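PDB 6D1T: methyl-CpG-binding domain protein 1, which binds methylated CpG dinucleotides in promoter DNA through its N-terminal methyl-CpG-binding domain and represses transcription by recruiting silencing factors. Local coordinates for residues 10-15 against 62-67. Numbering follows the deposited sequence.
Sequences CPALGP and TLFDFK
One face of the Phe64 ring carries the CD2 methyl of Leu13, a CH-pi contact 4.1 Å from Leu13 CD2 to the Phe64 ring centroid and 16° off the ring normal; Ala12 CB and Cys10 SG approach the ring obliquely. This apolar contact lies in a partly buried region of the methyl-CpG-binding domain, where the loop joining strands 8-9 and 18-23 meets the chain that follows helix 48-55. The side chains of Leu13 and Phe64 cross at about a right angle, and the leucine branch point closes on the far end of the ring, with Leu13 CG 3.9 Å from Phe64 CZ. Phe64 reaches out from its extended backbone toward the loop because its CG stands opposite the backbone N (chi1 -180°). Leu51 of helix 48-55 and Tyr37 of strand 33-38 each touch both Leu13 and Phe64, so the pair sits against both helix and sheet. Shortening Leu13 to an alanine removes CG and both methyls, which would probably cost Phe64 the CD2 contact over its face and weaken the link to Leu51. The loop is turned back on itself by Cys10 O, which accepts from both Leu13 N and Gly14 N, and beside Leu13 the Ala12 CB methyl packs 4.0 Å from Phe64 CE1.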
# COMPACT_ATOMS: atom_id res chain seq x y z
N CYS A 10 3.02 -8.22 -1.66
CA CYS A 10 3.99 -7.18 -1.52
C CYS A 10 5.12 -7.68 -0.60
O CYS A 10 5.05 -7.52 0.61
CB CYS A 10 3.35 -5.91 -0.96
SG CYS A 10 4.57 -4.60 -0.74
N PRO A 11 6.17 -8.29 -1.18
CA PRO A 11 7.30 -8.87 -0.40
C PRO A 11 8.23 -7.82 0.26
O PRO A 11 8.79 -8.07 1.29
CB PRO A 11 8.11 -9.70 -1.39
CG PRO A 11 7.70 -9.20 -2.77
CD PRO A 11 6.32 -8.58 -2.62
N ALA A 12 8.37 -6.64 -0.31
CA ALA A 12 9.07 -5.54 0.38
C ALA A 12 8.54 -5.38 1.81
O ALA A 12 9.29 -4.99 2.70
CB ALA A 12 8.90 -4.25 -0.38
N LEU A 13 7.25 -5.64 2.03
CA LEU A 13 6.63 -5.48 3.36
C LEU A 13 6.62 -6.80 4.12
O LEU A 13 6.60 -6.80 5.31
CB LEU A 13 5.19 -4.98 3.23
CG LEU A 13 5.04 -3.49 2.94
CD1 LEU A 13 3.59 -3.10 2.98
CD2 LEU A 13 5.83 -2.64 3.92
N GLY A 14 6.55 -7.91 3.40
CA GLY A 14 6.78 -9.20 4.01
C GLY A 14 5.60 -10.14 3.84
O GLY A 14 4.53 -9.75 3.46
N PRO A 15 5.83 -11.41 4.12
CA PRO A 15 4.84 -12.45 3.85
C PRO A 15 3.43 -12.01 4.26
O PRO A 15 3.25 -11.41 5.35
CB PRO A 15 5.32 -13.62 4.71
CG PRO A 15 6.83 -13.44 4.79
CD PRO A 15 7.03 -11.94 4.79
N THR A 62 11.70 4.55 5.94
CA THR A 62 12.22 5.78 5.36
C THR A 62 12.45 5.55 3.86
O THR A 62 12.07 6.40 3.05
CB THR A 62 13.51 6.26 6.05
OG1 THR A 62 13.34 6.21 7.46
CG2 THR A 62 13.89 7.67 5.65
N LEU A 63 13.00 4.39 3.51
CA LEU A 63 13.36 4.10 2.12
C LEU A 63 12.24 3.31 1.40
O LEU A 63 12.51 2.77 0.34
CB LEU A 63 14.69 3.32 2.11
N PHE A 64 11.00 3.27 1.93
CA PHE A 64 9.87 2.53 1.27
C PHE A 64 8.96 3.51 0.52
O PHE A 64 8.43 4.45 1.12
CB PHE A 64 9.01 1.75 2.27
CG PHE A 64 7.86 0.97 1.65
CD1 PHE A 64 8.08 -0.09 0.78
CD2 PHE A 64 6.54 1.27 1.98
CE1 PHE A 64 7.02 -0.81 0.23
CE2 PHE A 64 5.48 0.55 1.42
CZ PHE A 64 5.72 -0.49 0.55
N ASP A 65 8.78 3.27 -0.77
CA ASP A 65 7.90 4.08 -1.63
C ASP A 65 6.50 3.50 -1.52
O ASP A 65 6.23 2.47 -2.11
CB ASP A 65 8.37 4.10 -3.10
CG ASP A 65 7.53 4.96 -4.05
OD1 ASP A 65 6.83 5.85 -3.56
OD2 ASP A 65 7.59 4.72 -5.30
N PHE A 66 5.63 4.17 -0.77
CA PHE A 66 4.28 3.65 -0.49
C PHE A 66 3.49 3.56 -1.79
O PHE A 66 2.80 2.57 -2.05
CB PHE A 66 3.55 4.56 0.51
CG PHE A 66 2.15 4.10 0.88
CD1 PHE A 66 1.07 4.38 0.06
CD2 PHE A 66 1.92 3.42 2.06
CE1 PHE A 66 -0.21 3.97 0.41
CE2 PHE A 66 0.65 3.01 2.42
CZ PHE A 66 -0.42 3.29 1.60
N LYS A 67 3.56 4.62 -2.59
CA LYS A 67 2.83 4.62 -3.84
C LYS A 67 3.21 3.37 -4.64
O LYS A 67 2.34 2.62 -5.00
CB LYS A 67 3.04 5.92 -4.64
CG LYS A 67 1.89 6.26 -5.59
CD LYS A 67 2.21 7.32 -6.66
CE LYS A 67 1.23 7.30 -7.82
NZ LYS A 67 -0.19 7.26 -7.35